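Local coordinates for flagellar biosynthetic protein FlhB (Shewanella putrefaciens CN-32, PDB 6Z0W) that is probably required for building the flagellar rod as a membrane component of the type III export apparatus, and is represented here by its cytoplasmic domain, at residues A[13-18]-A[60-65]; A[24-29]-A[48-53]; A[39-44]-A[78-83]. All coordinates share one frame; numbering follows the deposited sequence.

Contact 1 of 3, residues A[13-18]-A[60-65]; sequences PNADVI and YNIAIV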
ATOM      1  N   PRO A  13      -4.629   4.625 -11.278  1.00 36.42           N
ATOM      2  CA  PRO A  13      -3.777   5.663 -11.889  1.00 37.20           C
ATOM      3  C   PRO A  13      -3.479   6.859 -10.984  1.00 37.99           C
ATOM      4  O   PRO A  13      -2.503   7.579 -11.243  1.00 39.24           O
ATOM      5  CB  PRO A  13      -4.579   6.095 -13.129  1.00 36.92           C
ATOM      6  CG  PRO A  13      -5.374   4.842 -13.495  1.00 36.84           C
ATOM      7  CD  PRO A  13      -5.761   4.268 -12.169  1.00 36.07           C
ATOM      8  N   ASN A  14      -4.280   7.115  -9.951  1.00 33.89           N
ATOM      9  CA  ASN A  14      -4.019   8.274  -9.099  1.00 34.04           C
ATOM     10  C   ASN A  14      -3.132   7.933  -7.898  1.00 32.29           C
ATOM     11  O   ASN A  14      -2.826   8.818  -7.108  1.00 36.53           O
ATOM     12  CB  ASN A  14      -5.334   8.887  -8.612  1.00 38.26           C
ATOM     13  CG  ASN A  14      -6.265   9.233  -9.750  1.00 43.52           C
ATOM     14  OD1 ASN A  14      -5.833   9.693 -10.803  1.00 42.40           O
ATOM     15  ND2 ASN A  14      -7.546   8.950  -9.567  1.00 48.72           N
ATOM     16  N   ALA A  15      -2.683   6.693  -7.774  1.00 30.42           N
ATOM     17  CA  ALA A  15      -1.905   6.270  -6.625  1.00 31.89           C
ATOM     18  C   ALA A  15      -0.516   6.902  -6.655  1.00 34.80           C
ATOM     19  O   ALA A  15       0.062   7.122  -7.717  1.00 33.73           O
ATOM     20  CB  ALA A  15      -1.763   4.737  -6.617  1.00 25.57           C
ATOM     21  N   ASP A  16       0.060   7.110  -5.472  1.00 33.79           N
ATOM     22  CA  ASP A  16       1.475   7.461  -5.420  1.00 34.59           C
ATOM     23  C   ASP A  16       2.384   6.239  -5.360  1.00 37.74           C
ATOM     24  O   ASP A  16       3.534   6.312  -5.808  1.00 39.68           O
ATOM     25  CB  ASP A  16       1.732   8.362  -4.218  1.00 36.29           C
ATOM     26  CG  ASP A  16       1.181   9.751  -4.429  1.00 35.84           C
ATOM     27  OD1 ASP A  16       1.533  10.333  -5.468  1.00 35.80           O
ATOM     28  OD2 ASP A  16       0.377  10.232  -3.598  1.00 35.80           O
ATOM     29  N   VAL A  17       1.899   5.118  -4.827  1.00 35.62           N
ATOM     30  CA  VAL A  17       2.717   3.921  -4.658  1.00 32.43           C
ATOM     31  C   VAL A  17       1.768   2.749  -4.489  1.00 31.96           C
ATOM     32  O   VAL A  17       0.627   2.923  -4.049  1.00 30.78           O
ATOM     33  CB  VAL A  17       3.681   4.065  -3.449  1.00 29.45           C
ATOM     34  CG1 VAL A  17       2.908   3.964  -2.138  1.00 29.85           C
ATOM     35  CG2 VAL A  17       4.794   3.001  -3.489  1.00 25.66           C
ATOM     36  N   ILE A  18       2.221   1.561  -4.895  1.00 33.00           N
ATOM     37  CA  ILE A  18       1.598   0.283  -4.538  1.00 33.40           C
ATOM     38  C   ILE A  18       2.561  -0.445  -3.619  1.00 33.57           C
ATOM     39  O   ILE A  18       3.701  -0.724  -4.006  1.00 34.37           O
ATOM     40  CB  ILE A  18       1.296  -0.601  -5.757  1.00 32.19           C
ATOM     41  CG1 ILE A  18       0.805   0.209  -6.945  1.00 33.56           C
ATOM     42  CG2 ILE A  18       0.327  -1.744  -5.377  1.00 30.16           C
ATOM     43  CD1 ILE A  18      -0.520   0.878  -6.764  1.00 35.18           C
ATOM     44  N   TYR A  60       0.995   2.742 -15.673  1.00 38.40           N
ATOM     45  CA  TYR A  60       1.032   4.179 -15.399  1.00 38.68           C
ATOM     46  C   TYR A  60       2.336   4.633 -14.743  1.00 40.92           C
ATOM     47  O   TYR A  60       2.419   5.781 -14.279  1.00 40.73           O
ATOM     48  CB  TYR A  60      -0.169   4.588 -14.533  1.00 34.57           C
ATOM     49  CG  TYR A  60      -1.445   4.764 -15.349  1.00 34.12           C
ATOM     50  CD1 TYR A  60      -1.871   6.034 -15.738  1.00 34.91           C
ATOM     51  CD2 TYR A  60      -2.184   3.667 -15.763  1.00 33.49           C
ATOM     52  CE1 TYR A  60      -3.027   6.201 -16.489  1.00 36.72           C
ATOM     53  CE2 TYR A  60      -3.343   3.815 -16.512  1.00 36.68           C
ATOM     54  CZ  TYR A  60      -3.754   5.100 -16.873  1.00 38.69           C
ATOM     55  OH  TYR A  60      -4.891   5.309 -17.628  1.00 43.16           O
ATOM     56  N   ASN A  61       3.362   3.781 -14.733  1.00 39.40           N
ATOM     57  CA  ASN A  61       4.659   4.104 -14.133  1.00 39.75           C
ATOM     58  C   ASN A  61       4.509   4.518 -12.672  1.00 38.17           C
ATOM     59  O   ASN A  61       5.131   5.483 -12.205  1.00 37.89           O
ATOM     60  CB  ASN A  61       5.387   5.192 -14.930  1.00 40.64           C
ATOM     61  CG  ASN A  61       5.894   4.685 -16.262  1.00 45.97           C
ATOM     62  OD1 ASN A  61       6.743   3.792 -16.319  1.00 48.16           O
ATOM     63  ND2 ASN A  61       5.335   5.213 -17.341  1.00 46.31           N
ATOM     64  N   ILE A  62       3.666   3.802 -11.941  1.00 34.46           N
ATOM     65  CA  ILE A  62       3.510   4.043 -10.513  1.00 33.71           C
ATOM     66  C   ILE A  62       4.399   3.062  -9.759  1.00 36.05           C
ATOM     67  O   ILE A  62       4.324   1.843  -9.982  1.00 40.92           O
ATOM     68  CB  ILE A  62       2.039   3.936 -10.090  1.00 35.58           C
ATOM     69  CG1 ILE A  62       1.266   5.119 -10.693  1.00 36.08           C
ATOM     70  CG2 ILE A  62       1.913   3.892  -8.549  1.00 35.07           C
ATOM     71  CD1 ILE A  62      -0.222   5.035 -10.596  1.00 35.42           C
ATOM     72  N   ALA A  63       5.252   3.596  -8.875  1.00 30.15           N
ATOM     73  CA  ALA A  63       6.196   2.760  -8.138  1.00 29.04           C
ATOM     74  C   ALA A  63       5.482   1.637  -7.375  1.00 29.01           C
ATOM     75  O   ALA A  63       4.470   1.851  -6.704  1.00 30.07           O
ATOM     76  CB  ALA A  63       7.013   3.609  -7.168  1.00 28.89           C
ATOM     77  N   ILE A  64       5.996   0.433  -7.513  1.00 29.53           N
ATOM     78  CA  ILE A  64       5.515  -0.728  -6.788  1.00 30.09           C
ATOM     79  C   ILE A  64       6.655  -1.167  -5.879  1.00 33.92           C
ATOM     80  O   ILE A  64       7.763  -1.433  -6.360  1.00 36.31           O
ATOM     81  CB  ILE A  64       5.132  -1.866  -7.740  1.00 34.58           C
ATOM     82  CG1 ILE A  64       4.072  -1.400  -8.751  1.00 38.19           C
ATOM     83  CG2 ILE A  64       4.711  -3.084  -6.920  1.00 34.98           C
ATOM     84  CD1 ILE A  64       3.853  -2.378  -9.891  1.00 39.00           C
ATOM     85  N   VAL A  65       6.422  -1.222  -4.573  1.00 32.11           N
ATOM     86  CA  VAL A  65       7.509  -1.589  -3.671  1.00 35.74           C
ATOM     87  C   VAL A  65       7.047  -2.735  -2.789  1.00 39.08           C
ATOM     88  O   VAL A  65       5.883  -2.784  -2.374  1.00 40.47           O
ATOM     89  CB  VAL A  65       8.026  -0.394  -2.841  1.00 35.28           C
ATOM     90  CG1 VAL A  65       8.153   0.844  -3.734  1.00 33.90           C
ATOM     91  CG2 VAL A  65       7.120  -0.090  -1.683  1.00 36.76           C
TER
HETATM   92  O   HOH W   1       4.647   6.426  -8.031  1.00 35.82           O
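Y60, just past the end of helix 47-59, lays one face of its ring against P13. CB of P13 stands 3.8 Å from the ring centroid of Y60 and 14° off the ring normal, a CH-pi contact, with CG of P13 over the far half of the same ring. N61, at positive phi, closes the helix as C-prime residue of a Schellman motif, and the chain swings back so that I62 faces residues 13-18. The I62 side chain reaches along the turn before strand 17-20: its extended chi2 (169°) carries CD1 to 3.5 Å from P13 O and close to A15 O, while the other branch, CG2, fills the angle between A15 CB, the V17 backbone and I18 CG1. A63 brings in the backbone pairing. A63 N gives its hydrogen to a water, 3.0 Å from the water oxygen, and that water donates to D16 O, bridging the two backbones just before strand pairing begins. A63 O accepts I18 N at 2.9 Å, nearly straight (168°), and also meets V17 CA at 3.4 Å. I64 pairs with I18 in a parallel bridge; their CG1 branches run side by side on the face covered by helix 47-59. V65 N gives the second bond of this bridge, 2.8 Å to I18 O, an oxygen also approached by I64 CA. On the other face, beneath helix 89-100, V65 CG1 and V17 CG2 meet at 4.0 Å, their side chains about perpendicular. On its far side, strand 17-20 starts in a classic beta bulge, D16 and V17 both facing V29. Strand 64-66, parallel to 17-20, ends a beta-alpha-beta crossover from strand 40-46 through helix 47-59, passing two intervening strands of a mixed alpha/beta domain.

Contact 2 of 3, residues A[24-29]-A[48-53]; sequences HYAVAV and DVAFKI
H24 offers one face of its imidazole to the edge of F51, whose CE2 stands 3.3 Å above the H24 ring plane, over its centre. The rings form a T-shaped pair, centroids 4.7 Å apart and planes at 68°. CZ of F51 trails over the ND1 and CE1 side of the H24 ring, so one corner of the phenyl does most of the touching. A chi1 of -60° sets CG of H24 anti to the carbonyl carbon and swings the imidazole under the end of the F51 ring, while H24 CB stays 4.1 Å from A50 CB. The H24 backbone N also bonds D47 OD1, just before residues 48-53.

Further along, methyl groups carry the contact. A26 CB meets A50 CB at 3.7 Å and lies equally near A50 O; with a methyl on both sides, the axes of strand 25-29 and helix 48-53 come within 7.0 Å, at 43° to each other. One helical turn on, I53 puts CG2 4.3 Å from A26 CB and also against A28 CB, while its CD1 leans on A26 O. Y25 and V27 point to the other face of the sheet.

H24 ends the N-P-E-H tetrapeptide, the form here of the N-P-x-H motif at which FlhB-family proteins cleave themselves. No hydrogen bond joins the two segments: two alanine methyls and the I53 branches pack by van der Waals contact, and the F51 CE2 edge lies over the H24 face, so the fit rests on shape and weak aromatic attraction.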
ATOM      1  N   HIS A  24      -1.328 -13.154  -2.279  1.00 46.26           N
ATOM      2  CA  HIS A  24      -0.748 -11.904  -2.755  1.00 43.85           C
ATOM      3  C   HIS A  24      -1.541 -10.734  -2.196  1.00 44.15           C
ATOM      4  O   HIS A  24      -2.762 -10.811  -2.054  1.00 48.45           O
ATOM      5  CB  HIS A  24      -0.753 -11.838  -4.298  1.00 45.03           C
ATOM      6  CG  HIS A  24       0.035 -12.936  -4.944  1.00 53.02           C
ATOM      7  ND1 HIS A  24       1.399 -12.860  -5.138  1.00 54.68           N
ATOM      8  CD2 HIS A  24      -0.341 -14.157  -5.393  1.00 55.47           C
ATOM      9  CE1 HIS A  24       1.825 -13.977  -5.700  1.00 55.11           C
ATOM     10  NE2 HIS A  24       0.788 -14.777  -5.868  1.00 56.83           N
ATOM     11  N   TYR A  25      -0.838  -9.643  -1.906  1.00 38.34           N
ATOM     12  CA  TYR A  25      -1.427  -8.418  -1.382  1.00 37.43           C
ATOM     13  C   TYR A  25      -0.951  -7.235  -2.215  1.00 39.67           C
ATOM     14  O   TYR A  25       0.222  -7.186  -2.595  1.00 44.38           O
ATOM     15  CB  TYR A  25      -0.991  -8.192   0.061  1.00 37.51           C
ATOM     16  CG  TYR A  25      -1.636  -9.081   1.080  1.00 43.38           C
ATOM     17  CD1 TYR A  25      -2.696  -8.619   1.824  1.00 45.06           C
ATOM     18  CD2 TYR A  25      -1.177 -10.372   1.305  1.00 46.21           C
ATOM     19  CE1 TYR A  25      -3.280  -9.388   2.774  1.00 49.13           C
ATOM     20  CE2 TYR A  25      -1.765 -11.167   2.247  1.00 51.22           C
ATOM     21  CZ  TYR A  25      -2.828 -10.662   2.980  1.00 55.58           C
ATOM     22  OH  TYR A  25      -3.457 -11.409   3.944  1.00 65.07           O
ATOM     23  N   ALA A  26      -1.844  -6.282  -2.485  1.00 37.16           N
ATOM     24  CA  ALA A  26      -1.466  -5.002  -3.085  1.00 36.39           C
ATOM     25  C   ALA A  26      -2.366  -3.926  -2.509  1.00 36.48           C
ATOM     26  O   ALA A  26      -3.589  -4.098  -2.501  1.00 41.79           O
ATOM     27  CB  ALA A  26      -1.600  -5.007  -4.624  1.00 36.70           C
ATOM     28  N   VAL A  27      -1.782  -2.818  -2.053  1.00 31.99           N
ATOM     29  CA  VAL A  27      -2.570  -1.668  -1.624  1.00 32.86           C
ATOM     30  C   VAL A  27      -2.056  -0.437  -2.360  1.00 33.08           C
ATOM     31  O   VAL A  27      -0.849  -0.142  -2.334  1.00 30.44           O
ATOM     32  CB  VAL A  27      -2.538  -1.473  -0.096  1.00 33.38           C
ATOM     33  CG1 VAL A  27      -3.365  -2.577   0.590  1.00 30.54           C
ATOM     34  CG2 VAL A  27      -1.102  -1.490   0.419  1.00 34.65           C
ATOM     35  N   ALA A  28      -2.959   0.244  -3.073  1.00 32.97           N
ATOM     36  CA  ALA A  28      -2.617   1.469  -3.785  1.00 30.97           C
ATOM     37  C   ALA A  28      -2.825   2.647  -2.832  1.00 30.15           C
ATOM     38  O   ALA A  28      -3.961   2.927  -2.400  1.00 30.22           O
ATOM     39  CB  ALA A  28      -3.460   1.617  -5.062  1.00 29.63           C
ATOM     40  N   VAL A  29      -1.732   3.341  -2.511  1.00 30.49           N
ATOM     41  CA  VAL A  29      -1.722   4.392  -1.498  1.00 29.03           C
ATOM     42  C   VAL A  29      -1.601   5.759  -2.171  1.00 29.58           C
ATOM     43  O   VAL A  29      -0.814   5.936  -3.110  1.00 27.36           O
ATOM     44  CB  VAL A  29      -0.576   4.153  -0.489  1.00 30.21           C
ATOM     45  CG1 VAL A  29      -0.509   5.284   0.583  1.00 31.34           C
ATOM     46  CG2 VAL A  29      -0.736   2.787   0.176  1.00 27.35           C
ATOM     47  N   ASP A  48      -5.448 -12.357  -7.321  1.00 54.19           N
ATOM     48  CA  ASP A  48      -5.512 -11.915  -8.711  1.00 57.79           C
ATOM     49  C   ASP A  48      -5.838 -10.433  -8.807  1.00 55.35           C
ATOM     50  O   ASP A  48      -5.334  -9.741  -9.701  1.00 52.55           O
ATOM     51  CB  ASP A  48      -6.540 -12.705  -9.500  1.00 64.57           C
ATOM     52  CG  ASP A  48      -6.747 -12.140 -10.887  1.00 69.60           C
ATOM     53  OD1 ASP A  48      -5.831 -12.276 -11.737  1.00 72.92           O
ATOM     54  OD2 ASP A  48      -7.824 -11.542 -11.120  1.00 69.93           O
ATOM     55  N   VAL A  49      -6.704  -9.943  -7.920  1.00 53.18           N
ATOM     56  CA  VAL A  49      -7.002  -8.517  -7.900  1.00 48.98           C
ATOM     57  C   VAL A  49      -5.744  -7.729  -7.566  1.00 45.32           C
ATOM     58  O   VAL A  49      -5.543  -6.615  -8.063  1.00 43.81           O
ATOM     59  CB  VAL A  49      -8.148  -8.236  -6.910  1.00 46.07           C
ATOM     60  CG1 VAL A  49      -8.418  -6.735  -6.812  1.00 42.41           C
ATOM     61  CG2 VAL A  49      -9.424  -9.008  -7.324  1.00 47.25           C
ATOM     62  N   ALA A  50      -4.884  -8.292  -6.715  1.00 45.16           N
ATOM     63  CA  ALA A  50      -3.602  -7.662  -6.432  1.00 42.14           C
ATOM     64  C   ALA A  50      -2.764  -7.543  -7.704  1.00 42.80           C
ATOM     65  O   ALA A  50      -2.179  -6.481  -7.969  1.00 40.96           O
ATOM     66  CB  ALA A  50      -2.869  -8.446  -5.339  1.00 39.56           C
ATOM     67  N   PHE A  51      -2.736  -8.597  -8.541  1.00 42.75           N
ATOM     68  CA  PHE A  51      -1.968  -8.482  -9.781  1.00 45.91           C
ATOM     69  C   PHE A  51      -2.614  -7.537 -10.797  1.00 42.94           C
ATOM     70  O   PHE A  51      -1.889  -6.912 -11.585  1.00 41.57           O
ATOM     71  CB  PHE A  51      -1.716  -9.863 -10.399  1.00 55.41           C
ATOM     72  CG  PHE A  51      -0.474 -10.526  -9.850  1.00 65.76           C
ATOM     73  CD1 PHE A  51       0.793 -10.123 -10.262  1.00 68.43           C
ATOM     74  CD2 PHE A  51      -0.569 -11.499  -8.865  1.00 70.47           C
ATOM     75  CE1 PHE A  51       1.939 -10.714  -9.729  1.00 69.97           C
ATOM     76  CE2 PHE A  51       0.568 -12.086  -8.332  1.00 72.76           C
ATOM     77  CZ  PHE A  51       1.821 -11.690  -8.762  1.00 72.03           C
ATOM     78  N   LYS A  52      -3.950  -7.398 -10.807  1.00 42.06           N
ATOM     79  CA  LYS A  52      -4.539  -6.403 -11.703  1.00 44.35           C
ATOM     80  C   LYS A  52      -4.191  -4.984 -11.246  1.00 39.23           C
ATOM     81  O   LYS A  52      -3.923  -4.114 -12.078  1.00 37.51           O
ATOM     82  CB  LYS A  52      -6.056  -6.576 -11.818  1.00 49.58           C
ATOM     83  CG  LYS A  52      -6.597  -6.399 -13.257  1.00 59.37           C
ATOM     84  CD  LYS A  52      -6.648  -4.913 -13.681  1.00 63.29           C
ATOM     85  CE  LYS A  52      -7.656  -4.633 -14.801  1.00 66.05           C
ATOM     86  NZ  LYS A  52      -8.008  -3.174 -14.879  1.00 65.33           N
ATOM     87  N   ILE A  53      -4.160  -4.744  -9.936  1.00 37.91           N
ATOM     88  CA  ILE A  53      -3.703  -3.441  -9.453  1.00 37.11           C
ATOM     89  C   ILE A  53      -2.262  -3.202  -9.886  1.00 39.84           C
ATOM     90  O   ILE A  53      -1.916  -2.134 -10.410  1.00 40.56           O
ATOM     91  CB  ILE A  53      -3.866  -3.357  -7.924  1.00 30.91           C
ATOM     92  CG1 ILE A  53      -5.350  -3.313  -7.597  1.00 30.94           C
ATOM     93  CG2 ILE A  53      -3.106  -2.120  -7.358  1.00 29.95           C
ATOM     94  CD1 ILE A  53      -5.671  -3.387  -6.122  1.00 30.46           C
TER

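Contact 3 of 3, residues A[39-44]-A[78-83]; sequences PFVIAK and TKLDQQ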
ATOM      1  N   PRO A  39      -1.843   9.443   4.525  1.00 34.37           N
ATOM      2  CA  PRO A  39      -2.107   8.767   3.252  1.00 34.01           C
ATOM      3  C   PRO A  39      -3.365   7.921   3.370  1.00 34.78           C
ATOM      4  O   PRO A  39      -3.745   7.477   4.459  1.00 33.19           O
ATOM      5  CB  PRO A  39      -0.865   7.893   3.041  1.00 35.91           C
ATOM      6  CG  PRO A  39       0.196   8.473   3.920  1.00 35.34           C
ATOM      7  CD  PRO A  39      -0.556   9.020   5.114  1.00 33.25           C
ATOM      8  N   PHE A  40      -4.022   7.716   2.241  1.00 30.24           N
ATOM      9  CA  PHE A  40      -5.226   6.910   2.210  1.00 32.18           C
ATOM     10  C   PHE A  40      -5.132   5.844   1.122  1.00 33.13           C
ATOM     11  O   PHE A  40      -4.379   5.966   0.151  1.00 31.57           O
ATOM     12  CB  PHE A  40      -6.495   7.760   1.995  1.00 36.12           C
ATOM     13  CG  PHE A  40      -6.348   8.861   0.969  1.00 40.24           C
ATOM     14  CD1 PHE A  40      -6.807   8.698  -0.341  1.00 39.32           C
ATOM     15  CD2 PHE A  40      -5.788  10.082   1.330  1.00 41.33           C
ATOM     16  CE1 PHE A  40      -6.668   9.735  -1.270  1.00 41.23           C
ATOM     17  CE2 PHE A  40      -5.658  11.100   0.420  1.00 40.43           C
ATOM     18  CZ  PHE A  40      -6.099  10.936  -0.879  1.00 40.69           C
ATOM     19  N   VAL A  41      -5.940   4.799   1.284  1.00 34.88           N
ATOM     20  CA  VAL A  41      -5.948   3.685   0.341  1.00 31.43           C
ATOM     21  C   VAL A  41      -7.034   3.956  -0.692  1.00 31.43           C
ATOM     22  O   VAL A  41      -8.189   4.183  -0.328  1.00 35.48           O
ATOM     23  CB  VAL A  41      -6.181   2.352   1.073  1.00 32.12           C
ATOM     24  CG1 VAL A  41      -6.578   1.259   0.110  1.00 29.12           C
ATOM     25  CG2 VAL A  41      -4.919   1.975   1.883  1.00 32.73           C
ATOM     26  N   ILE A  42      -6.677   3.940  -1.979  1.00 30.96           N
ATOM     27  CA  ILE A  42      -7.664   4.164  -3.039  1.00 30.50           C
ATOM     28  C   ILE A  42      -7.950   2.909  -3.844  1.00 32.79           C
ATOM     29  O   ILE A  42      -8.923   2.896  -4.623  1.00 33.46           O
ATOM     30  CB  ILE A  42      -7.239   5.310  -3.982  1.00 29.72           C
ATOM     31  CG1 ILE A  42      -5.919   4.957  -4.667  1.00 28.00           C
ATOM     32  CG2 ILE A  42      -7.052   6.579  -3.199  1.00 29.06           C
ATOM     33  CD1 ILE A  42      -5.468   6.035  -5.626  1.00 29.20           C
ATOM     34  N   ALA A  43      -7.163   1.848  -3.664  1.00 33.29           N
ATOM     35  CA  ALA A  43      -7.481   0.534  -4.210  1.00 33.35           C
ATOM     36  C   ALA A  43      -6.763  -0.521  -3.371  1.00 33.53           C
ATOM     37  O   ALA A  43      -5.682  -0.262  -2.834  1.00 36.11           O
ATOM     38  CB  ALA A  43      -7.070   0.426  -5.687  1.00 33.92           C
ATOM     39  N   LYS A  44      -7.372  -1.700  -3.253  1.00 33.74           N
ATOM     40  CA  LYS A  44      -6.724  -2.805  -2.578  1.00 32.66           C
ATOM     41  C   LYS A  44      -7.327  -4.113  -3.072  1.00 35.20           C
ATOM     42  O   LYS A  44      -8.475  -4.158  -3.505  1.00 36.14           O
ATOM     43  CB  LYS A  44      -6.856  -2.697  -1.046  1.00 31.95           C
ATOM     44  CG  LYS A  44      -8.224  -3.043  -0.447  1.00 36.07           C
ATOM     45  CD  LYS A  44      -8.045  -3.037   1.084  1.00 39.10           C
ATOM     46  CE  LYS A  44      -9.232  -3.505   1.900  1.00 37.85           C
ATOM     47  NZ  LYS A  44      -8.976  -3.239   3.362  1.00 36.14           N
ATOM     48  N   THR A  78      -7.230  -0.779   6.831  1.00 34.89           N
ATOM     49  CA  THR A  78      -7.614   0.408   6.074  1.00 33.67           C
ATOM     50  C   THR A  78      -8.596   0.004   4.986  1.00 35.99           C
ATOM     51  O   THR A  78      -8.187  -0.660   4.023  1.00 39.29           O
ATOM     52  CB  THR A  78      -6.380   1.069   5.426  1.00 29.91           C
ATOM     53  OG1 THR A  78      -5.320   1.163   6.384  1.00 32.76           O
ATOM     54  CG2 THR A  78      -6.727   2.471   4.895  1.00 28.10           C
ATOM     55  N   LYS A  79      -9.866   0.420   5.112  1.00 35.43           N
ATOM     56  CA  LYS A  79     -10.812   0.245   4.013  1.00 40.77           C
ATOM     57  C   LYS A  79     -10.528   1.208   2.858  1.00 39.22           C
ATOM     58  O   LYS A  79      -9.802   2.193   2.996  1.00 41.61           O
ATOM     59  CB  LYS A  79     -12.247   0.481   4.454  1.00 48.29           C
ATOM     60  CG  LYS A  79     -12.664  -0.044   5.783  1.00 53.80           C
ATOM     61  CD  LYS A  79     -14.163  -0.163   5.749  1.00 58.89           C
ATOM     62  CE  LYS A  79     -14.670  -1.065   6.856  1.00 63.45           C
ATOM     63  NZ  LYS A  79     -16.160  -1.024   7.035  1.00 66.43           N
ATOM     64  N   LEU A  80     -11.182   0.951   1.725  1.00 37.52           N
ATOM     65  CA  LEU A  80     -11.081   1.827   0.572  1.00 41.01           C
ATOM     66  C   LEU A  80     -11.450   3.253   0.952  1.00 41.51           C
ATOM     67  O   LEU A  80     -12.432   3.479   1.666  1.00 42.46           O
ATOM     68  CB  LEU A  80     -12.004   1.328  -0.528  1.00 44.95           C
ATOM     69  CG  LEU A  80     -11.470   0.112  -1.257  1.00 47.17           C
ATOM     70  CD1 LEU A  80     -12.533  -0.468  -2.198  1.00 47.84           C
ATOM     71  CD2 LEU A  80     -10.236   0.562  -2.022  1.00 45.00           C
ATOM     72  N   ASP A  81     -10.645   4.206   0.490  1.00 42.35           N
ATOM     73  CA  ASP A  81     -10.865   5.634   0.669  1.00 47.50           C
ATOM     74  C   ASP A  81     -10.689   6.074   2.120  1.00 46.08           C
ATOM     75  O   ASP A  81     -11.090   7.174   2.485  1.00 49.53           O
ATOM     76  CB  ASP A  81     -12.244   6.049   0.125  1.00 54.63           C
ATOM     77  CG  ASP A  81     -12.474   5.580  -1.327  1.00 61.93           C
ATOM     78  OD1 ASP A  81     -11.482   5.398  -2.073  1.00 62.91           O
ATOM     79  OD2 ASP A  81     -13.648   5.393  -1.731  1.00 66.23           O
ATOM     80  N   GLN A  82     -10.037   5.260   2.941  1.00 40.63           N
ATOM     81  CA  GLN A  82      -9.818   5.543   4.349  1.00 41.21           C
ATOM     82  C   GLN A  82      -8.334   5.822   4.598  1.00 39.03           C
ATOM     83  O   GLN A  82      -7.461   5.282   3.911  1.00 36.20           O
ATOM     84  CB  GLN A  82     -10.306   4.362   5.214  1.00 45.87           C
ATOM     85  CG  GLN A  82     -10.343   4.633   6.717  1.00 51.07           C
ATOM     86  CD  GLN A  82     -10.650   3.390   7.591  1.00 55.02           C
ATOM     87  OE1 GLN A  82     -10.437   2.227   7.192  1.00 48.91           O
ATOM     88  NE2 GLN A  82     -11.167   3.654   8.797  1.00 60.28           N
ATOM     89  N   GLN A  83      -8.043   6.711   5.560  1.00 38.75           N
ATOM     90  CA  GLN A  83      -6.658   6.919   5.964  1.00 40.25           C
ATOM     91  C   GLN A  83      -6.104   5.706   6.699  1.00 34.56           C
ATOM     92  O   GLN A  83      -6.803   5.044   7.475  1.00 33.87           O
ATOM     93  CB  GLN A  83      -6.522   8.163   6.860  1.00 45.00           C
ATOM     94  CG  GLN A  83      -7.437   9.292   6.438  1.00 48.57           C
ATOM     95  CD  GLN A  83      -7.264  10.558   7.260  1.00 49.44           C
ATOM     96  OE1 GLN A  83      -6.145  11.049   7.461  1.00 49.62           O
ATOM     97  NE2 GLN A  83      -8.378  11.078   7.768  1.00 46.65           N
TER
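The T78 carbonyl receives K44 NZ from above its plane, 46° out of it and off the lone pairs, K44 NZ to T78 O being 2.8 Å. The side-chain amide of Q82, by contrast, accepts K79 N in the plane of its OE1 carbonyl, and the Q82 backbone carbonyl takes V41 N tilted 24° from its plane, V41 N to Q82 O being 3.1 Å. The F40 ring leads away from the loop to a cation-pi contact with R35, leaving F40 CB and CA against Q82 O. K44 NZ has a stronger tie beyond the loop: it bonds Y75 O and sits in a cation-pi contact with the Y75 ring, so the ammonium latches the last turn of helix 68-77 and the residue after it.

K79 to Q82 form a type II beta turn, D81 taking the positive phi, docked on the outermost strand of the sheet. D81 N donates to V41 O at 2.6 Å, so V41 uses both its N and its O on the turn. The V41 N bond belongs to a single backbone bridge, F40 with Q83, where Q83 CA also approaches P39 O at 3.3 Å. Around the backbone bonds, V41 CG2 abuts T78 CG2 at 3.5 Å. From the second position of the turn, L80 sends CD2 to 3.5 Å from A43 CA, where the strand has turned its corner at I42; M8 also touches L80.

How the contacts relate
The three contacts share one mixed sheet and lie 11 to 14 Å apart, centre to centre. Strand 25-30 of contact 2 runs antiparallel between strand 17-20 of contact 1 and strand 40-46 of contact 3, bonded to both: V17 O to V29 N, and A28 to I42 and A43. Along the chain the first segments come in the order 13-18, 24-29, 39-44; contact 2 falls wholly between the two segments of contact 1, while contact 3 crosses both. Helix 47-59 follows strand 40-46, packs in contact 2 and delivers the chain to contact 1. Together they tie an edge loop, a helix covering one face and a parallel strand pair into one cytoplasmic domain.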